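Local atomic coordinates of NTF2 domain-containing protein (Chaetomium thermophilum, PDB entry 4X2H), a protein that is of unknown function but probably works as an NTF2-like subunit that pairs with a second protein, as in nuclear transport heterodimers. Residues G28-N33 / P42-T47; Y87-F92 / L125-S130; D100-A105 / G118-M123; D151-V156 / A176-R181. One frame throughout, in Å; residues are numbered along the deposited sequence.

Four contacts illustrate how an NTF2-like domain builds one curved sheet and closes its ends. Interaction 4 joins two inner strands, its centre about 7 Å from that of the chain. Interaction 2 adds an edge strand, 83-96; its centre is about 13 Å from that of interaction 4, and the backbone of Leu125 and Val127 hydrogen-bonds to that of Phe153 and Asp151 respectively. Interaction 1, about 10 Å from interaction 4 between centres, lies across the sheet from interaction 2 and reaches His178 through Tyr29. Interaction 3 closes one end of the sheet, where Tyr101 and Met122 pack on Val156. Every contact has residues within reach of the partner protein.

Interaction 1. Residues G28-N33 / P42-T47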
loop_
_atom_site.group_PDB
_atom_site.type_symbol
_atom_site.label_atom_id
_atom_site.label_comp_id
_atom_site.label_asym_id
_atom_site.label_seq_id
_atom_site.Cartn_x
_atom_site.Cartn_y
_atom_site.Cartn_z
ATOM N N GLY B 28 -0.634 17.771 -2.681
ATOM C CA GLY B 28 -0.038 16.682 -1.924
ATOM C C GLY B 28 0.892 15.799 -2.743
ATOM O O GLY B 28 1.453 14.837 -2.220
ATOM N N TYR B 29 1.054 16.125 -4.023
ATOM C CA TYR B 29 1.901 15.343 -4.932
ATOM C C TYR B 29 3.236 16.030 -5.196
ATOM O O TYR B 29 3.366 17.239 -5.002
ATOM C CB TYR B 29 1.175 15.104 -6.252
ATOM C CG TYR B 29 -0.026 14.202 -6.123
ATOM C CD1 TYR B 29 -1.218 14.676 -5.588
ATOM C CD2 TYR B 29 0.029 12.875 -6.526
ATOM C CE1 TYR B 29 -2.317 13.863 -5.467
ATOM C CE2 TYR B 29 -1.078 12.049 -6.407
ATOM C CZ TYR B 29 -2.241 12.551 -5.870
ATOM O OH TYR B 29 -3.343 11.747 -5.745
ATOM N N VAL B 30 4.225 15.264 -5.657
ATOM C CA VAL B 30 5.562 15.808 -5.882
ATOM C C VAL B 30 5.606 16.811 -7.033
ATOM O O VAL B 30 6.484 17.669 -7.064
ATOM C CB VAL B 30 6.598 14.696 -6.177
ATOM C CG1 VAL B 30 6.820 13.823 -4.940
ATOM C CG2 VAL B 30 6.189 13.873 -7.406
ATOM N N ASN B 31 4.661 16.713 -7.965
ATOM C CA ASN B 31 4.706 17.513 -9.192
ATOM C C ASN B 31 4.852 19.011 -8.948
ATOM O O ASN B 31 5.623 19.682 -9.635
ATOM C CB ASN B 31 3.450 17.279 -10.035
ATOM C CG ASN B 31 3.293 15.839 -10.456
ATOM O OD1 ASN B 31 3.457 14.925 -9.647
ATOM N ND2 ASN B 31 2.982 15.624 -11.733
ATOM N N ASN B 32 4.114 19.530 -7.974
ATOM C CA ASN B 32 4.089 20.967 -7.717
ATOM C C ASN B 32 4.970 21.355 -6.532
ATOM O O ASN B 32 4.672 22.303 -5.806
ATOM C CB ASN B 32 2.651 21.431 -7.484
ATOM C CG ASN B 32 1.754 21.155 -8.676
ATOM O OD1 ASN B 32 2.202 21.182 -9.824
ATOM N ND2 ASN B 32 0.482 20.878 -8.411
ATOM N N ASN B 33 6.059 20.613 -6.350
ATOM C CA ASN B 33 7.026 20.904 -5.299
ATOM C C ASN B 33 8.266 21.569 -5.888
ATOM O O ASN B 33 8.801 21.119 -6.903
ATOM C CB ASN B 33 7.409 19.624 -4.551
ATOM C CG ASN B 33 8.417 19.877 -3.446
ATOM O OD1 ASN B 33 9.614 19.649 -3.615
ATOM N ND2 ASN B 33 7.934 20.362 -2.312
ATOM N N PRO B 42 10.611 12.813 -11.560
ATOM C CA PRO B 42 9.585 12.514 -12.561
ATOM C C PRO B 42 8.195 12.869 -12.042
ATOM O O PRO B 42 8.020 12.993 -10.832
ATOM C CB PRO B 42 9.731 11.004 -12.784
ATOM C CG PRO B 42 10.437 10.494 -11.577
ATOM C CD PRO B 42 11.326 11.604 -11.118
ATOM N N PRO B 43 7.225 13.051 -12.947
ATOM C CA PRO B 43 5.850 13.300 -12.506
ATOM C C PRO B 43 5.374 12.181 -11.596
ATOM O O PRO B 43 5.852 11.055 -11.735
ATOM C CB PRO B 43 5.054 13.334 -13.814
ATOM C CG PRO B 43 6.065 13.587 -14.883
ATOM C CD PRO B 43 7.328 12.961 -14.412
ATOM N N ALA B 44 4.467 12.480 -10.671
ATOM C CA ALA B 44 3.922 11.437 -9.818
ATOM C C ALA B 44 3.310 10.379 -10.722
ATOM O O ALA B 44 2.704 10.715 -11.739
ATOM C CB ALA B 44 2.890 12.002 -8.852
ATOM N N ASP B 45 3.512 9.110 -10.380
ATOM C CA ASP B 45 2.944 8.012 -11.148
ATOM C C ASP B 45 1.577 7.670 -10.568
ATOM O O ASP B 45 1.484 7.132 -9.470
ATOM C CB ASP B 45 3.860 6.792 -11.126
ATOM C CG ASP B 45 3.419 5.723 -12.101
ATOM O OD1 ASP B 45 2.357 5.108 -11.867
ATOM O OD2 ASP B 45 4.134 5.499 -13.104
ATOM N N ILE B 46 0.528 7.989 -11.320
ATOM C CA ILE B 46 -0.847 7.872 -10.839
ATOM C C ILE B 46 -1.649 6.906 -11.705
ATOM O O ILE B 46 -1.737 7.075 -12.921
ATOM C CB ILE B 46 -1.560 9.239 -10.828
ATOM C CG1 ILE B 46 -0.755 10.257 -10.011
ATOM C CG2 ILE B 46 -2.963 9.110 -10.257
ATOM C CD1 ILE B 46 -1.255 11.682 -10.143
ATOM N N THR B 47 -2.233 5.899 -11.064
ATOM C CA THR B 47 -3.117 4.948 -11.737
ATOM C C THR B 47 -4.448 4.944 -11.006
ATOM O O THR B 47 -4.497 4.685 -9.810
ATOM C CB THR B 47 -2.525 3.526 -11.760
ATOM O OG1 THR B 47 -1.150 3.586 -12.162
ATOM C CG2 THR B 47 -3.297 2.638 -12.727
HETATM O O HOH W 1 1.737 13.091 -12.532
#
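The methyl group of Ala44 is the bump of this contact, and the hollow that takes it is made by three consecutive residues, Tyr29, Val30 and Asn31. The Tyr29 ring offers its edge, with CD2 3.8 Å from Ala44 CB and the methyl near the plane of the ring. Val30 CG2 closes in at 4.1 Å from Ala44 CB, while Asn31 OD1 presses close, at 3.1 Å from the same CB. Ile46, two residues on, brings CD1 to 3.8 Å from Tyr29 CE2, the two side chains crossing at about a right angle. Asn31 supplies the polar grip. With CG turned anti to its carbonyl carbon (chi1 -60°), the amide reaches over to the other segment, and OD1 accepts the Ala44 backbone N-H at 2.8 Å. That bond is moderately straight, 156° at the hydrogen, but it arrives somewhat out of the amide plane. ND2 of Asn31 rests 3.7 Å from Pro43 CB and also donates to a water that in turn donates to Ala44 O, 2.7 Å away, so a single amide holds both backbone polar groups of Ala44, one directly and one by way of solvent. Asn33 caps the start of helix 34-39, the element that links the two segments. Outside this contact, Asp45 pairs with a basic side chain of the partner protein. In the NTF2-like fold this is a loop-to-strand contact, an Asn side chain bonding the backbone to fasten the loop after helix 3-20 to the residues leading into strand 45-48.

Interaction 2. Residues Y87-F92 / L125-S130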
loop_
_atom_site.group_PDB
_atom_site.type_symbol
_atom_site.label_atom_id
_atom_site.label_comp_id
_atom_site.label_asym_id
_atom_site.label_seq_id
_atom_site.Cartn_x
_atom_site.Cartn_y
_atom_site.Cartn_z
ATOM N N TYR B 87 -15.927 9.281 1.156
ATOM C CA TYR B 87 -14.939 8.262 1.481
ATOM C C TYR B 87 -14.814 8.078 2.985
ATOM O O TYR B 87 -14.598 9.043 3.719
ATOM C CB TYR B 87 -13.574 8.629 0.887
ATOM C CG TYR B 87 -13.518 8.511 -0.616
ATOM C CD1 TYR B 87 -14.010 9.521 -1.433
ATOM C CD2 TYR B 87 -12.977 7.387 -1.221
ATOM C CE1 TYR B 87 -13.962 9.407 -2.811
ATOM C CE2 TYR B 87 -12.927 7.269 -2.592
ATOM C CZ TYR B 87 -13.421 8.280 -3.382
ATOM O OH TYR B 87 -13.376 8.167 -4.751
ATOM N N ASP B 88 -14.938 6.833 3.432
ATOM C CA ASP B 88 -14.761 6.468 4.833
ATOM C C ASP B 88 -13.562 5.551 4.954
ATOM O O ASP B 88 -13.569 4.460 4.394
ATOM C CB ASP B 88 -16.001 5.756 5.384
ATOM C CG ASP B 88 -17.156 6.698 5.664
ATOM O OD1 ASP B 88 -17.057 7.899 5.336
ATOM O OD2 ASP B 88 -18.178 6.224 6.210
ATOM N N VAL B 89 -12.532 5.990 5.675
ATOM C CA VAL B 89 -11.342 5.175 5.868
ATOM C C VAL B 89 -11.562 4.182 7.003
ATOM O O VAL B 89 -11.977 4.563 8.098
ATOM C CB VAL B 89 -10.105 6.044 6.178
ATOM C CG1 VAL B 89 -8.890 5.175 6.449
ATOM C CG2 VAL B 89 -9.833 6.993 5.029
ATOM N N ASP B 90 -11.277 2.912 6.730
ATOM C CA ASP B 90 -11.461 1.843 7.707
ATOM C C ASP B 90 -10.137 1.389 8.303
ATOM O O ASP B 90 -10.077 0.969 9.457
ATOM C CB ASP B 90 -12.169 0.647 7.063
ATOM C CG ASP B 90 -13.652 0.890 6.847
ATOM O OD1 ASP B 90 -14.285 1.555 7.694
ATOM O OD2 ASP B 90 -14.189 0.406 5.828
ATOM N N CYS B 91 -9.071 1.465 7.514
ATOM C CA CYS B 91 -7.752 1.091 8.006
ATOM C C CYS B 91 -6.653 1.623 7.111
ATOM O O CYS B 91 -6.877 1.925 5.940
ATOM C CB CYS B 91 -7.629 -0.433 8.118
ATOM S SG CYS B 91 -7.733 -1.327 6.540
ATOM N N PHE B 92 -5.465 1.761 7.682
ATOM C CA PHE B 92 -4.279 2.015 6.883
ATOM C C PHE B 92 -3.060 1.418 7.556
ATOM O O PHE B 92 -3.077 1.112 8.751
ATOM C CB PHE B 92 -4.081 3.516 6.638
ATOM C CG PHE B 92 -3.870 4.318 7.890
ATOM C CD1 PHE B 92 -4.951 4.818 8.599
ATOM C CD2 PHE B 92 -2.590 4.588 8.348
ATOM C CE1 PHE B 92 -4.761 5.564 9.745
ATOM C CE2 PHE B 92 -2.393 5.335 9.497
ATOM C CZ PHE B 92 -3.480 5.824 10.194
ATOM N N LEU B 125 2.401 3.307 1.737
ATOM C CA LEU B 125 1.170 3.443 2.506
ATOM C C LEU B 125 0.025 2.742 1.798
ATOM O O LEU B 125 -0.170 2.941 0.605
ATOM C CB LEU B 125 0.837 4.926 2.704
ATOM C CG LEU B 125 -0.532 5.275 3.294
ATOM C CD1 LEU B 125 -0.626 4.826 4.741
ATOM C CD2 LEU B 125 -0.794 6.769 3.166
ATOM N N THR B 126 -0.721 1.918 2.527
ATOM C CA THR B 126 -1.940 1.320 1.992
ATOM C C THR B 126 -3.131 1.765 2.835
ATOM O O THR B 126 -3.043 1.838 4.063
ATOM C CB THR B 126 -1.859 -0.224 1.947
ATOM O OG1 THR B 126 -3.071 -0.750 1.398
ATOM C CG2 THR B 126 -1.633 -0.810 3.332
ATOM N N VAL B 127 -4.230 2.086 2.159
ATOM C CA VAL B 127 -5.432 2.591 2.811
ATOM C C VAL B 127 -6.626 1.872 2.233
ATOM O O VAL B 127 -6.719 1.702 1.020
ATOM C CB VAL B 127 -5.621 4.107 2.610
ATOM C CG1 VAL B 127 -6.830 4.600 3.395
ATOM C CG2 VAL B 127 -4.361 4.872 3.012
ATOM N N SER B 128 -7.546 1.462 3.095
ATOM C CA SER B 128 -8.751 0.791 2.637
ATOM C C SER B 128 -9.969 1.331 3.366
ATOM O O SER B 128 -9.877 1.816 4.494
ATOM C CB SER B 128 -8.633 -0.721 2.834
ATOM O OG SER B 128 -7.612 -1.253 2.003
ATOM N N GLY B 129 -11.112 1.257 2.698
ATOM C CA GLY B 129 -12.343 1.755 3.272
ATOM C C GLY B 129 -13.482 1.622 2.290
ATOM O O GLY B 129 -13.417 0.804 1.370
ATOM N N SER B 130 -14.517 2.433 2.482
ATOM C CA SER B 130 -15.684 2.402 1.617
ATOM C C SER B 130 -15.906 3.749 0.948
ATOM O O SER B 130 -15.536 4.798 1.486
ATOM C CB SER B 130 -16.931 2.008 2.412
ATOM O OG SER B 130 -16.785 0.727 3.004
HETATM O O HOH W 2 -16.522 1.042 5.636
#
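CD2 of the Phe92 ring lies 4.1 Å from Leu125 CD1, the methyl approaching obliquely. Phe92 CG is tucked between the backbone N and the carbonyl carbon (chi1 62°), which carries the far end of the ring away from the neighbouring strand and leaves CB to pack 3.9 Å from Val127 CG2. The Asp90 carboxylate is the other flat group that reaches across, OD2 coming within 3.4 Å of Gly129 CA. At the far end, the buried Tyr87 ring meets Phe149 edge-to-face.

Val89 and Val127 cross at about a right angle, with 3.7 Å between their CG1 atoms, and Tyr16 of helix 3-20 covers both. Cys91 and Ser128 point to the opposite face of the sheet, SG lying 3.9 Å from Ser128 CB, where the partner protein packs; Cys91 has been observed in an interchain disulfide. The strands run antiparallel but are strongly twisted, 132° between their directions. Their regular pairing breaks once, where Ser128 O accepts two backbone donors, Asp90 N at 2.9 Å and Cys91 N at 3.1 Å, the latter tilted from the carbonyl plane. Next to this break Gly129 CA approaches Asp88 O to 3.2 Å in a CA-H...O contact. Beyond it, Asp88 and Ser130 exchange a pair of backbone bonds, while Ser128 N, within the bulge, donates to Cys91 O. Asp90 and Cys91 set against Ser128 form a classic beta bulge in strand 83-96, at one edge of the NTF2-like sheet within this chain.

Interaction 3. Residues D100-A105 / G118-M123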
loop_
_atom_site.group_PDB
_atom_site.type_symbol
_atom_site.label_atom_id
_atom_site.label_comp_id
_atom_site.label_asym_id
_atom_site.label_seq_id
_atom_site.Cartn_x
_atom_site.Cartn_y
_atom_site.Cartn_z
ATOM N N ASP B 100 16.785 5.830 4.221
ATOM C CA ASP B 100 17.924 6.672 3.865
ATOM C C ASP B 100 17.628 7.399 2.560
ATOM O O ASP B 100 18.468 7.468 1.669
ATOM C CB ASP B 100 19.199 5.831 3.734
ATOM C CG ASP B 100 20.464 6.678 3.620
ATOM O OD1 ASP B 100 20.464 7.844 4.071
ATOM O OD2 ASP B 100 21.461 6.167 3.068
ATOM N N TYR B 101 16.417 7.923 2.443
ATOM C CA TYR B 101 16.001 8.594 1.221
ATOM C C TYR B 101 16.813 9.873 1.036
ATOM O O TYR B 101 16.899 10.691 1.955
ATOM C CB TYR B 101 14.502 8.889 1.265
ATOM C CG TYR B 101 13.966 9.472 -0.016
ATOM C CD1 TYR B 101 13.521 8.647 -1.040
ATOM C CD2 TYR B 101 13.915 10.844 -0.208
ATOM C CE1 TYR B 101 13.035 9.176 -2.218
ATOM C CE2 TYR B 101 13.434 11.382 -1.377
ATOM C CZ TYR B 101 12.993 10.543 -2.380
ATOM O OH TYR B 101 12.513 11.083 -3.548
ATOM N N ARG B 102 17.419 10.032 -0.142
ATOM C CA ARG B 102 18.357 11.128 -0.384
ATOM C C ARG B 102 18.049 11.976 -1.611
ATOM O O ARG B 102 18.707 12.995 -1.826
ATOM C CB ARG B 102 19.780 10.592 -0.556
ATOM C CG ARG B 102 20.255 9.666 0.530
ATOM C CD ARG B 102 21.766 9.532 0.502
ATOM N NE ARG B 102 22.297 9.181 1.815
ATOM C CZ ARG B 102 23.498 9.532 2.262
ATOM N NH1 ARG B 102 24.316 10.254 1.505
ATOM N NH2 ARG B 102 23.883 9.162 3.474
ATOM N N PHE B 103 17.097 11.568 -2.440
ATOM C CA PHE B 103 16.919 12.283 -3.697
ATOM C C PHE B 103 16.439 13.708 -3.452
ATOM O O PHE B 103 15.457 13.933 -2.746
ATOM C CB PHE B 103 15.948 11.578 -4.642
ATOM C CG PHE B 103 15.798 12.294 -5.948
ATOM C CD1 PHE B 103 16.800 12.216 -6.903
ATOM C CD2 PHE B 103 14.699 13.091 -6.202
ATOM C CE1 PHE B 103 16.695 12.895 -8.099
ATOM C CE2 PHE B 103 14.584 13.778 -7.404
ATOM C CZ PHE B 103 15.587 13.675 -8.353
ATOM N N ALA B 104 17.172 14.654 -4.037
ATOM C CA ALA B 104 16.878 16.084 -3.953
ATOM C C ALA B 104 17.078 16.640 -2.541
ATOM O O ALA B 104 16.731 17.784 -2.270
ATOM C CB ALA B 104 15.452 16.362 -4.436
ATOM N N ALA B 105 17.650 15.832 -1.655
ATOM C CA ALA B 105 17.781 16.200 -0.252
ATOM C C ALA B 105 18.793 17.324 -0.042
ATOM O O ALA B 105 19.890 17.272 -0.592
ATOM C CB ALA B 105 18.187 14.986 0.570
ATOM N N GLY B 118 14.028 8.797 11.643
ATOM C CA GLY B 118 12.642 8.801 11.210
ATOM C C GLY B 118 12.197 10.085 10.534
ATOM O O GLY B 118 11.058 10.517 10.711
ATOM N N VAL B 119 13.086 10.690 9.753
ATOM C CA VAL B 119 12.764 11.916 9.027
ATOM C C VAL B 119 12.864 11.689 7.517
ATOM O O VAL B 119 11.932 12.001 6.775
ATOM C CB VAL B 119 13.696 13.074 9.459
ATOM C CG1 VAL B 119 13.522 14.299 8.558
ATOM C CG2 VAL B 119 13.419 13.444 10.912
ATOM N N ARG B 120 13.988 11.138 7.072
ATOM C CA ARG B 120 14.234 10.935 5.649
ATOM C C ARG B 120 13.634 9.613 5.190
ATOM O O ARG B 120 14.339 8.724 4.708
ATOM C CB ARG B 120 15.736 10.983 5.356
ATOM C CG ARG B 120 16.345 12.341 5.656
ATOM C CD ARG B 120 17.748 12.498 5.092
ATOM N NE ARG B 120 18.717 11.613 5.742
ATOM C CZ ARG B 120 19.241 10.518 5.195
ATOM N NH1 ARG B 120 18.905 10.133 3.969
ATOM N NH2 ARG B 120 20.116 9.799 5.884
ATOM N N MET B 121 12.316 9.513 5.333
ATOM C CA MET B 121 11.584 8.278 5.073
ATOM C C MET B 121 10.880 8.278 3.730
ATOM O O MET B 121 10.134 9.207 3.409
ATOM C CB MET B 121 10.529 8.049 6.155
ATOM C CG MET B 121 11.057 7.975 7.571
ATOM S SD MET B 121 9.712 7.698 8.744
ATOM C CE MET B 121 8.791 9.226 8.607
ATOM N N MET B 122 11.111 7.221 2.956
ATOM C CA MET B 122 10.264 6.888 1.824
ATOM C C MET B 122 9.312 5.800 2.299
ATOM O O MET B 122 9.755 4.748 2.762
ATOM C CB MET B 122 11.088 6.410 0.633
ATOM C CG MET B 122 10.275 5.945 -0.548
ATOM S SD MET B 122 11.369 5.350 -1.854
ATOM C CE MET B 122 10.881 6.427 -3.193
ATOM N N MET B 123 8.014 6.057 2.195
ATOM C CA MET B 123 7.015 5.170 2.781
ATOM C C MET B 123 6.079 4.558 1.755
ATOM O O MET B 123 5.686 5.207 0.787
ATOM C CB MET B 123 6.189 5.928 3.820
ATOM C CG MET B 123 6.961 6.244 5.089
ATOM S SD MET B 123 6.145 7.461 6.135
ATOM C CE MET B 123 6.321 8.941 5.138
#
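Asp100 and Arg120 lie side by side and point the same way, yet their flat groups are turned steeply, carboxylate and guanidinium planes 73° apart. The grip is end-on: Arg120 NH1 and NH2 both converge on Asp100 OD1, at 2.8 and 2.7 Å, with that oxygen in the guanidinium plane. Arg102 NE joins from above the carboxylate plane, 3.2 Å from the same OD1, so one oxygen receives three donors and two arginines share one carboxylate. Their guanidinium planes stand nearly perpendicular, at 89°. A bend at chi3 (-67°) curls the Arg120 chain round the Tyr101 carbonyl, which accepts NH1 at 2.9 Å from well above its plane, while Tyr101 N returns a bond to Arg120 O at 3.2 Å.

Arg120 is also the centre of an inverse gamma turn, and its NE is held by His113 O. Beyond the turn Met122 crosses the Tyr101 ring obliquely, bringing its CE to 3.6 Å from Tyr101 CE1; SD completes a Met-aromatic contact. Tyr101 also touches Tyr36 of helix 34-39 and Val156 of strand 145-157, while Met121 turns to helix 3-20.

Interaction 4. Residues D151-V156 / A176-R181; sequences DVFILV and ASHKYR
Two antiparallel strands of the sheet meet here, and a His-carboxylate hydrogen bond joins His178 and Asp151 across them. NE2 of His178 donates to Asp151 OD1 at 2.8 Å, with that oxygen in the ring plane; the carboxylate is met from above its own plane, 59° out of it. With CG anti to the backbone N (chi1 175°), His178 brings the imidazole toward the neighbouring strand, where one face lies against Phe153. The two rings form an offset stack, centroids 4.4 Å apart and planes at 19°, and Phe153 CE2 sits 3.3 Å from His178 CD2. Tyr29 OH bonds His178 ND1 and Tyr16 OH bonds Asp151 OD2, so both ring nitrogens and both carboxylate oxygens have partners. Asp151 OD1 also touches the edge of the Tyr180 ring, 3.2 Å from CD2.

In the NTF2-like fold the face carrying Asp151, Phe153, His178 and Tyr180 packs against helix 3-20, and Phe11 and Tyr15 meet Phe153 edge-to-face. The other face carries Val152, Ile154, Ser177 and Lys179 toward the partner protein. Val152 CG2 lies 3.5 Å from Lys179 CB; the two are a hydrogen-bonded pair, each backbone N bonding the other's O. The pairing ends in a classic beta bulge: Ile154 O accepts Ala176 N at 2.8 Å and, weakly, Ser177 N at 3.4 Å, where the chain turns a corner and Val156 CG1 packs on the Ala176 methyl.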
loop_
_atom_site.group_PDB
_atom_site.type_symbol
_atom_site.label_atom_id
_atom_site.label_comp_id
_atom_site.label_asym_id
_atom_site.label_seq_id
_atom_site.Cartn_x
_atom_site.Cartn_y
_atom_site.Cartn_z
ATOM N N ASP B 151 -6.419 2.207 -1.628
ATOM C CA ASP B 151 -5.435 3.169 -2.110
ATOM C C ASP B 151 -4.050 2.727 -1.668
ATOM O O ASP B 151 -3.882 2.286 -0.538
ATOM C CB ASP B 151 -5.712 4.572 -1.545
ATOM C CG ASP B 151 -6.410 5.496 -2.529
ATOM O OD1 ASP B 151 -6.227 5.348 -3.755
ATOM O OD2 ASP B 151 -7.133 6.406 -2.057
ATOM N N VAL B 152 -3.062 2.838 -2.548
ATOM C CA VAL B 152 -1.678 2.705 -2.121
ATOM C C VAL B 152 -0.889 3.919 -2.592
ATOM O O VAL B 152 -1.116 4.440 -3.683
ATOM C CB VAL B 152 -1.012 1.396 -2.626
ATOM C CG1 VAL B 152 -1.672 0.176 -1.974
ATOM C CG2 VAL B 152 -1.028 1.311 -4.146
ATOM N N PHE B 153 0.012 4.379 -1.732
ATOM C CA PHE B 153 0.834 5.551 -1.999
ATOM C C PHE B 153 2.283 5.254 -1.705
ATOM O O PHE B 153 2.589 4.526 -0.759
ATOM C CB PHE B 153 0.431 6.748 -1.133
ATOM C CG PHE B 153 -1.003 7.157 -1.255
ATOM C CD1 PHE B 153 -1.959 6.624 -0.411
ATOM C CD2 PHE B 153 -1.387 8.118 -2.177
ATOM C CE1 PHE B 153 -3.266 7.023 -0.493
ATOM C CE2 PHE B 153 -2.698 8.517 -2.269
ATOM C CZ PHE B 153 -3.643 7.972 -1.427
ATOM N N ILE B 154 3.173 5.836 -2.498
ATOM C CA ILE B 154 4.553 5.981 -2.077
ATOM C C ILE B 154 4.767 7.441 -1.696
ATOM O O ILE B 154 4.571 8.348 -2.510
ATOM C CB ILE B 154 5.548 5.538 -3.156
ATOM C CG1 ILE B 154 5.399 4.037 -3.398
ATOM C CG2 ILE B 154 6.976 5.844 -2.713
ATOM C CD1 ILE B 154 6.173 3.519 -4.588
ATOM N N LEU B 155 5.143 7.660 -0.444
ATOM C CA LEU B 155 5.369 9.003 0.065
ATOM C C LEU B 155 6.852 9.290 0.214
ATOM O O LEU B 155 7.609 8.418 0.635
ATOM C CB LEU B 155 4.678 9.188 1.407
ATOM C CG LEU B 155 3.165 8.987 1.427
ATOM C CD1 LEU B 155 2.684 9.029 2.857
ATOM C CD2 LEU B 155 2.454 10.043 0.586
ATOM N N VAL B 156 7.255 10.514 -0.126
ATOM C CA VAL B 156 8.646 10.950 0.024
ATOM C C VAL B 156 8.699 12.265 0.810
ATOM O O VAL B 156 7.700 12.985 0.899
ATOM C CB VAL B 156 9.345 11.124 -1.347
ATOM C CG1 VAL B 156 9.485 9.781 -2.058
ATOM C CG2 VAL B 156 8.593 12.113 -2.224
ATOM N N ALA B 176 4.613 10.405 -4.403
ATOM C CA ALA B 176 5.438 10.122 -5.578
ATOM C C ALA B 176 4.756 9.111 -6.491
ATOM O O ALA B 176 4.920 9.155 -7.711
ATOM C CB ALA B 176 6.793 9.607 -5.155
ATOM N N SER B 177 4.019 8.187 -5.884
ATOM C CA SER B 177 3.219 7.202 -6.615
ATOM C C SER B 177 1.887 7.018 -5.916
ATOM O O SER B 177 1.796 7.147 -4.693
ATOM C CB SER B 177 3.932 5.848 -6.716
ATOM O OG SER B 177 5.089 5.918 -7.525
ATOM N N HIS B 178 0.864 6.695 -6.699
ATOM C CA HIS B 178 -0.483 6.534 -6.188
ATOM C C HIS B 178 -1.237 5.572 -7.084
ATOM O O HIS B 178 -1.295 5.779 -8.293
ATOM C CB HIS B 178 -1.197 7.886 -6.131
ATOM C CG HIS B 178 -2.639 7.803 -5.738
ATOM N ND1 HIS B 178 -3.544 8.794 -6.042
ATOM C CD2 HIS B 178 -3.331 6.857 -5.060
ATOM C CE1 HIS B 178 -4.735 8.462 -5.571
ATOM N NE2 HIS B 178 -4.632 7.290 -4.973
ATOM N N LYS B 179 -1.781 4.513 -6.492
ATOM C CA LYS B 179 -2.707 3.632 -7.191
ATOM C C LYS B 179 -4.021 3.571 -6.439
ATOM O O LYS B 179 -4.056 3.282 -5.242
ATOM C CB LYS B 179 -2.152 2.219 -7.342
ATOM C CG LYS B 179 -0.799 2.139 -7.999
ATOM C CD LYS B 179 -0.333 0.695 -8.051
ATOM C CE LYS B 179 0.991 0.554 -8.772
ATOM N NZ LYS B 179 0.929 1.110 -10.150
ATOM N N TYR B 180 -5.097 3.830 -7.168
ATOM C CA TYR B 180 -6.442 3.806 -6.619
ATOM C C TYR B 180 -7.229 2.670 -7.237
ATOM O O TYR B 180 -7.185 2.468 -8.451
ATOM C CB TYR B 180 -7.131 5.140 -6.879
ATOM C CG TYR B 180 -8.592 5.198 -6.506
ATOM C CD1 TYR B 180 -9.572 4.793 -7.401
ATOM C CD2 TYR B 180 -8.991 5.688 -5.274
ATOM C CE1 TYR B 180 -10.909 4.866 -7.071
ATOM C CE2 TYR B 180 -10.326 5.765 -4.933
ATOM C CZ TYR B 180 -11.279 5.353 -5.832
ATOM O OH TYR B 180 -12.608 5.435 -5.487
ATOM N N ARG B 181 -7.937 1.931 -6.389
ATOM C CA ARG B 181 -8.862 0.900 -6.834
ATOM C C ARG B 181 -10.146 0.978 -6.033
ATOM O O ARG B 181 -10.120 1.088 -4.809
ATOM C CB ARG B 181 -8.249 -0.493 -6.695
ATOM C CG ARG B 181 -7.330 -0.882 -7.837
ATOM C CD ARG B 181 -8.139 -1.223 -9.090
ATOM N NE ARG B 181 -7.288 -1.488 -10.244
ATOM C CZ ARG B 181 -7.742 -1.646 -11.482
ATOM N NH1 ARG B 181 -9.045 -1.562 -11.731
ATOM N NH2 ARG B 181 -6.897 -1.889 -12.473
#